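Local structure of beta-mannosidase (Trichoderma harzianum, 4CVU) at residues F241-P246 and N541-I546; G356-A361 and G370-F375. The protein is a fungal glycoside hydrolase of family 2 that probably removes terminal beta-linked mannose from the non-reducing ends of its substrates. All blocks are in the same frame, centred on the assembly; numbering follows the deposited sequence.

Contact 1: F241-P246 and N541-I546; sequences FNNFAP and NGWLEI. With NAG (2-acetamido-2-deoxy-beta-D-glucopyranose), chain F.
Asn243 and Trp543 are joined through a water, and no direct hydrogen bond crosses between 241-246 and 541-546. Water 1 lies 2.9 Å from Asn243 O, placed to donate to it. It accepts from Trp543 NE1 at 3.3 Å, and that nitrogen also has a weak bond to Ser355 OG. The rest of the contact is apolar and centres on Ile546. Its CG1 is anti to the carbonyl carbon (chi1 -61°) and the chain is extended beyond it. CD1 is thereby carried 3.4 Å above the plane of the Trp543 ring, over its centre. The same methyl lies 3.6 Å from Asn243 CB. On its other branch, CG2 meets the edge of the Phe241 ring, with Ile546 CG2 and Phe241 CE2 4.1 Å apart. Phe244 closes the group: its CZ lies 3.9 Å from Trp543 CH2, and its CE1 approaches Ile546 CB. The Phe244 and Trp543 planes are inclined at 54°. Phe522 of helix 506-528 packs on Phe241, Asn243 and Ile546.

Residues 241-244 form a type II turn between strands 227-237 and 252-261. Leu544 and Glu545 form a classic beta bulge opposite Val555. There Leu544 O accepts from N2 of the N-acetylglucosamine at 2.8 Å, with an N-H...O angle of 159°. Glu545 OE2 takes a weak bond from the sugar O3. The joint between the two segments thus rests on side-chain packing and one bridging water, while the bond from N2 to Leu544 O, with a weak one at Glu545, probably helps to hold the Asn357-linked sugar against this corner.

Contact 2: G356-A361 and G370-F375; sequences GNITDA and GNNWHF. With NAG (2-acetamido-2-deoxy-beta-D-glucopyranose), chain F.
Asn372 holds CG anti to its carbonyl carbon (chi1 -77°), which turns its amide toward Gly356 O. Ile358 places CG1 likewise, and a bend at chi2 (-71°) brings CD1 over to the same amide. Gly356 O is gripped twice. Asn372 N donates to it at 2.9 Å, nearly along the C=O axis. Asn372 ND2 donates to it at 3.1 Å from above the carbonyl plane, 50° out of it. On the far side of the bridge, Ile358 N donates to Gly370 O at 2.8 Å. These two backbone bonds flank Asn357 and Asn371, a single antiparallel bridge whose central pair is non-hydrogen-bonded. Water 2 extends the link by donating to Ile358 O at 2.9 Å and accepting from Gly370 N at 3.0 Å. The backbone angles at Gly370 call for glycine, since a CB would run into the carbonyl O of the residue before.

The Ile358 side chain lies against the Gly370 peptide and the Asn372 amide, with Ile358 CD1 3.5 Å from Asn372 OD1. That oxygen takes its hydrogen bond from Gln362 NE2. Thr359 N-caps helix 360-365 through Gln362 N and is the third residue of the Asn-Ile-Thr glycosylation sequon.

Asn357 carries the sugar, its ND2 bonded covalently to C1 of the N-acetylglucosamine at 1.5 Å. Asn357 OD1 and Asn371 OD1 lie 3.4 Å apart, two acceptors brought side by side. Arg557 serves both, with NH2 to Asn357 and NE to Asn371. Its positive charge probably offsets the repulsion of the two oxygens. The arginine on its oxygen probably limits rotation of the glycosylated amide, and the bridge holds the backbone beneath it, so the first sugar probably starts from a restrained base.

From the N terminus the chain first passes 241-246, in a loop of the seven-stranded antiparallel sheet. It reaches 356-361, makes a short excursion through helix 360-365 and returns at 370-375, where contact 2 closes a small loop. It runs on through much of the catalytic barrel to 541-546. There contact 1 closes a far longer loop, which contains contact 2. The two meet: Trp543 O and Asn371 ND2 are 3.2 Å apart, a probable hydrogen bond. The N-acetylglucosamine attached in contact 2 also reaches contact 1. Together they tie the antiparallel sheet domain to a loop after strand 534-535, and that loop to the connection between strands 351-354 and 374-377 at the start of the barrel domain.

Contact 1: F241-P246 and N541-I546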
loop_
_atom_site.group_PDB
_atom_site.type_symbol
_atom_site.label_atom_id
_atom_site.label_comp_id
_atom_site.label_asym_id
_atom_site.label_seq_id
_atom_site.Cartn_x
_atom_site.Cartn_y
_atom_site.Cartn_z
ATOM N N PHE A 241 50.638 7.219 -23.295
ATOM C CA PHE A 241 50.084 8.374 -22.622
ATOM C C PHE A 241 48.554 8.469 -22.754
ATOM O O PHE A 241 47.977 7.901 -23.659
ATOM C CB PHE A 241 50.728 9.647 -23.161
ATOM C CG PHE A 241 50.251 10.893 -22.471
ATOM C CD1 PHE A 241 50.620 11.159 -21.166
ATOM C CD2 PHE A 241 49.378 11.752 -23.097
ATOM C CE1 PHE A 241 50.171 12.298 -20.531
ATOM C CE2 PHE A 241 48.920 12.878 -22.459
ATOM C CZ PHE A 241 49.326 13.155 -21.179
ATOM N N ASN A 242 47.916 9.205 -21.873
ATOM C CA ASN A 242 46.478 9.358 -21.917
ATOM C C ASN A 242 45.989 9.945 -23.229
ATOM O O ASN A 242 46.549 10.893 -23.726
ATOM C CB ASN A 242 46.034 10.240 -20.755
ATOM C CG ASN A 242 46.711 9.868 -19.451
ATOM O OD1 ASN A 242 47.894 10.094 -19.259
ATOM N ND2 ASN A 242 45.963 9.313 -18.559
ATOM N N ASN A 243 44.929 9.367 -23.772
ATOM C CA ASN A 243 44.250 9.911 -24.941
ATOM C C ASN A 243 44.950 9.659 -26.292
ATOM O O ASN A 243 44.508 10.117 -27.313
ATOM C CB ASN A 243 43.951 11.404 -24.740
ATOM C CG ASN A 243 42.847 11.652 -23.718
ATOM O OD1 ASN A 243 41.716 11.840 -24.101
ATOM N ND2 ASN A 243 43.154 11.610 -22.456
ATOM N N PHE A 244 46.037 8.897 -26.291
ATOM C CA PHE A 244 46.772 8.557 -27.514
ATOM C C PHE A 244 46.884 7.026 -27.647
ATOM O O PHE A 244 47.060 6.305 -26.640
ATOM C CB PHE A 244 48.172 9.196 -27.505
ATOM C CG PHE A 244 48.153 10.691 -27.638
ATOM C CD1 PHE A 244 48.047 11.485 -26.532
ATOM C CD2 PHE A 244 48.225 11.297 -28.879
ATOM C CE1 PHE A 244 48.019 12.869 -26.631
ATOM C CE2 PHE A 244 48.187 12.676 -28.998
ATOM C CZ PHE A 244 48.072 13.468 -27.878
ATOM N N ALA A 245 46.720 6.535 -28.872
ATOM C CA ALA A 245 46.738 5.100 -29.132
ATOM C C ALA A 245 48.116 4.531 -28.779
ATOM O O ALA A 245 49.103 5.016 -29.292
ATOM C CB ALA A 245 46.447 4.845 -30.590
ATOM N N PRO A 246 48.182 3.546 -27.861
ATOM C CA PRO A 246 49.483 2.998 -27.503
ATOM C C PRO A 246 50.049 2.027 -28.553
ATOM O O PRO A 246 49.363 1.638 -29.506
ATOM C CB PRO A 246 49.208 2.278 -26.178
ATOM C CG PRO A 246 47.759 1.956 -26.188
ATOM C CD PRO A 246 47.115 3.068 -26.958
ATOM N N ASN A 541 32.914 18.758 -28.459
ATOM C CA ASN A 541 33.376 18.683 -29.843
ATOM C C ASN A 541 34.827 18.233 -30.024
ATOM O O ASN A 541 35.394 18.350 -31.125
ATOM C CB ASN A 541 33.159 20.038 -30.524
ATOM C CG ASN A 541 31.695 20.330 -30.744
ATOM O OD1 ASN A 541 30.937 19.450 -31.114
ATOM N ND2 ASN A 541 31.288 21.547 -30.494
ATOM N N GLY A 542 35.407 17.680 -28.960
ATOM C CA GLY A 542 36.756 17.163 -29.009
ATOM C C GLY A 542 37.811 18.194 -28.684
ATOM O O GLY A 542 37.490 19.367 -28.392
ATOM N N TRP A 543 39.067 17.743 -28.741
ATOM C CA TRP A 543 40.227 18.590 -28.444
ATOM C C TRP A 543 41.040 18.941 -29.694
ATOM O O TRP A 543 41.115 18.173 -30.654
ATOM C CB TRP A 543 41.145 17.924 -27.424
ATOM C CG TRP A 543 41.541 16.508 -27.683
ATOM C CD1 TRP A 543 40.885 15.387 -27.243
ATOM C CD2 TRP A 543 42.705 16.029 -28.387
ATOM N NE1 TRP A 543 41.554 14.266 -27.637
ATOM C CE2 TRP A 543 42.677 14.629 -28.330
ATOM C CE3 TRP A 543 43.766 16.650 -29.054
ATOM C CZ2 TRP A 543 43.670 13.839 -28.925
ATOM C CZ3 TRP A 543 44.749 15.867 -29.635
ATOM C CH2 TRP A 543 44.693 14.485 -29.580
ATOM N N LEU A 544 41.640 20.119 -29.666
ATOM C CA LEU A 544 42.607 20.553 -30.682
ATOM C C LEU A 544 44.052 20.125 -30.341
ATOM O O LEU A 544 44.825 19.806 -31.239
ATOM C CB LEU A 544 42.555 22.074 -30.822
ATOM C CG LEU A 544 41.163 22.687 -31.053
ATOM C CD1 LEU A 544 41.193 24.188 -30.847
ATOM C CD2 LEU A 544 40.670 22.373 -32.457
ATOM N N GLU A 545 44.425 20.176 -29.058
ATOM C CA GLU A 545 45.763 19.759 -28.583
ATOM C C GLU A 545 45.651 19.156 -27.184
ATOM O O GLU A 545 44.771 19.548 -26.408
ATOM C CB GLU A 545 46.723 20.949 -28.429
ATOM C CG GLU A 545 46.682 22.008 -29.517
ATOM C CD GLU A 545 47.497 21.636 -30.744
ATOM O OE1 GLU A 545 48.238 20.624 -30.699
ATOM O OE2 GLU A 545 47.401 22.368 -31.762
ATOM N N ILE A 546 46.549 18.225 -26.881
ATOM C CA ILE A 546 46.783 17.776 -25.523
ATOM C C ILE A 546 48.285 17.848 -25.267
ATOM O O ILE A 546 49.060 17.173 -25.927
ATOM C CB ILE A 546 46.309 16.355 -25.263
ATOM C CG1 ILE A 546 44.791 16.293 -25.495
ATOM C CG2 ILE A 546 46.632 15.950 -23.838
ATOM C CD1 ILE A 546 44.187 14.925 -25.298
HETATM C C1 NAG F . 43.246 19.636 -35.287
HETATM C C2 NAG F . 44.702 20.105 -35.094
HETATM C C3 NAG F . 44.790 21.600 -34.882
HETATM C C4 NAG F . 44.043 22.318 -35.974
HETATM C C5 NAG F . 42.604 21.801 -36.027
HETATM C C6 NAG F . 41.811 22.430 -37.172
HETATM C C7 NAG F . 46.072 18.295 -34.159
HETATM C C8 NAG F . 46.681 17.630 -32.944
HETATM N N2 NAG F . 45.343 19.406 -33.988
HETATM O O3 NAG F . 46.153 21.928 -34.951
HETATM O O4 NAG F . 44.063 23.697 -35.718
HETATM O O5 NAG F . 42.658 20.430 -36.277
HETATM O O6 NAG F . 40.454 22.086 -37.006
HETATM O O7 NAG F . 46.249 17.808 -35.266
HETATM O O HOH W 1 41.725 10.991 -27.375
#

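Contact 2: G356-A361 and G370-F375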
loop_
_atom_site.group_PDB
_atom_site.type_symbol
_atom_site.label_atom_id
_atom_site.label_comp_id
_atom_site.label_asym_id
_atom_site.label_seq_id
_atom_site.Cartn_x
_atom_site.Cartn_y
_atom_site.Cartn_z
ATOM N N GLY A 356 40.326 13.111 -30.703
ATOM C CA GLY A 356 41.158 14.066 -31.436
ATOM C C GLY A 356 40.678 14.163 -32.850
ATOM O O GLY A 356 39.651 13.540 -33.210
ATOM N N ASN A 357 41.420 14.917 -33.671
ATOM C CA ASN A 357 40.988 15.187 -35.042
ATOM C C ASN A 357 40.836 13.928 -35.897
ATOM O O ASN A 357 41.593 12.969 -35.748
ATOM C CB ASN A 357 41.985 16.092 -35.771
ATOM C CG ASN A 357 41.994 17.518 -35.274
ATOM O OD1 ASN A 357 41.101 17.972 -34.574
ATOM N ND2 ASN A 357 43.040 18.237 -35.648
ATOM N N ILE A 358 39.892 13.980 -36.832
ATOM C CA ILE A 358 39.786 12.988 -37.879
ATOM C C ILE A 358 41.001 13.164 -38.782
ATOM O O ILE A 358 41.198 14.228 -39.333
ATOM C CB ILE A 358 38.468 13.146 -38.691
ATOM C CG1 ILE A 358 37.230 12.953 -37.799
ATOM C CG2 ILE A 358 38.408 12.166 -39.850
ATOM C CD1 ILE A 358 36.997 11.532 -37.334
ATOM N N THR A 359 41.788 12.104 -38.949
ATOM C CA THR A 359 43.074 12.180 -39.660
ATOM C C THR A 359 42.908 12.219 -41.171
ATOM O O THR A 359 41.853 11.859 -41.710
ATOM C CB THR A 359 43.958 10.968 -39.320
ATOM O OG1 THR A 359 43.411 9.794 -39.911
ATOM C CG2 THR A 359 44.068 10.751 -37.801
ATOM N N ASP A 360 43.961 12.635 -41.876
ATOM C CA ASP A 360 43.938 12.637 -43.349
ATOM C C ASP A 360 43.644 11.241 -43.876
ATOM O O ASP A 360 42.868 11.073 -44.807
ATOM C CB ASP A 360 45.274 13.138 -43.926
ATOM C CG ASP A 360 45.519 14.583 -43.640
ATOM O OD1 ASP A 360 44.534 15.338 -43.583
ATOM O OD2 ASP A 360 46.689 14.990 -43.490
ATOM N N ALA A 361 44.274 10.246 -43.253
ATOM C CA ALA A 361 44.006 8.836 -43.534
ATOM C C ALA A 361 42.523 8.485 -43.402
ATOM O O ALA A 361 41.944 7.788 -44.248
ATOM C CB ALA A 361 44.844 7.956 -42.607
ATOM N N GLY A 370 36.449 16.322 -38.933
ATOM C CA GLY A 370 36.003 16.759 -37.634
ATOM C C GLY A 370 36.834 16.117 -36.544
ATOM O O GLY A 370 38.066 16.084 -36.608
ATOM N N ASN A 371 36.136 15.625 -35.523
ATOM C CA ASN A 371 36.799 14.971 -34.414
ATOM C C ASN A 371 36.139 13.630 -34.108
ATOM O O ASN A 371 34.945 13.480 -34.195
ATOM C CB ASN A 371 36.709 15.839 -33.173
ATOM C CG ASN A 371 37.786 16.871 -33.100
ATOM O OD1 ASN A 371 37.780 17.835 -33.852
ATOM N ND2 ASN A 371 38.737 16.670 -32.173
ATOM N N ASN A 372 36.945 12.703 -33.688
ATOM C CA ASN A 372 36.493 11.400 -33.382
ATOM C C ASN A 372 35.716 11.497 -32.117
ATOM O O ASN A 372 35.790 12.509 -31.425
ATOM C CB ASN A 372 37.693 10.521 -33.107
ATOM C CG ASN A 372 38.387 10.094 -34.354
ATOM O OD1 ASN A 372 37.998 9.139 -34.991
ATOM N ND2 ASN A 372 39.434 10.780 -34.681
ATOM N N TRP A 373 34.972 10.452 -31.828
ATOM C CA TRP A 373 34.475 10.132 -30.481
ATOM C C TRP A 373 34.199 8.642 -30.493
ATOM O O TRP A 373 33.123 8.248 -30.815
ATOM C CB TRP A 373 33.216 10.931 -30.117
ATOM C CG TRP A 373 32.813 10.832 -28.708
ATOM C CD1 TRP A 373 32.337 9.741 -28.053
ATOM C CD2 TRP A 373 32.879 11.887 -27.728
ATOM N NE1 TRP A 373 32.086 10.054 -26.739
ATOM C CE2 TRP A 373 32.424 11.358 -26.509
ATOM C CE3 TRP A 373 33.288 13.198 -27.768
ATOM C CZ2 TRP A 373 32.378 12.093 -25.354
ATOM C CZ3 TRP A 373 33.266 13.948 -26.613
ATOM C CH2 TRP A 373 32.790 13.383 -25.397
ATOM N N HIS A 374 35.197 7.840 -30.166
ATOM C CA HIS A 374 35.063 6.405 -30.111
ATOM C C HIS A 374 36.060 5.736 -29.166
ATOM O O HIS A 374 36.953 6.348 -28.668
ATOM C CB HIS A 374 35.100 5.753 -31.501
ATOM C CG HIS A 374 36.446 5.746 -32.144
ATOM N ND1 HIS A 374 36.877 6.747 -32.981
ATOM C CD2 HIS A 374 37.453 4.850 -32.079
ATOM C CE1 HIS A 374 38.088 6.471 -33.399
ATOM N NE2 HIS A 374 38.461 5.327 -32.867
ATOM N N PHE A 375 35.868 4.445 -28.974
ATOM C CA PHE A 375 36.686 3.660 -28.102
ATOM C C PHE A 375 37.467 2.603 -28.900
ATOM O O PHE A 375 36.977 2.125 -29.916
ATOM C CB PHE A 375 35.799 3.004 -27.058
ATOM C CG PHE A 375 35.273 3.948 -26.014
ATOM C CD1 PHE A 375 34.106 4.669 -26.219
ATOM C CD2 PHE A 375 35.942 4.099 -24.801
ATOM C CE1 PHE A 375 33.641 5.506 -25.240
ATOM C CE2 PHE A 375 35.462 4.931 -23.819
ATOM C CZ PHE A 375 34.336 5.646 -24.042
HETATM C C1 NAG F . 43.246 19.636 -35.287
HETATM C C2 NAG F . 44.702 20.105 -35.094
HETATM C C3 NAG F . 44.790 21.600 -34.882
HETATM C C4 NAG F . 44.043 22.318 -35.974
HETATM C C5 NAG F . 42.604 21.801 -36.027
HETATM C C6 NAG F . 41.811 22.430 -37.172
HETATM C C7 NAG F . 46.072 18.295 -34.159
HETATM C C8 NAG F . 46.681 17.630 -32.944
HETATM N N2 NAG F . 45.343 19.406 -33.988
HETATM O O3 NAG F . 46.153 21.928 -34.951
HETATM O O4 NAG F . 44.063 23.697 -35.718
HETATM O O5 NAG F . 42.658 20.430 -36.277
HETATM O O6 NAG F . 40.454 22.086 -37.006
HETATM O O7 NAG F . 46.249 17.808 -35.266
HETATM O O HOH W 2 39.314 16.353 -39.757
#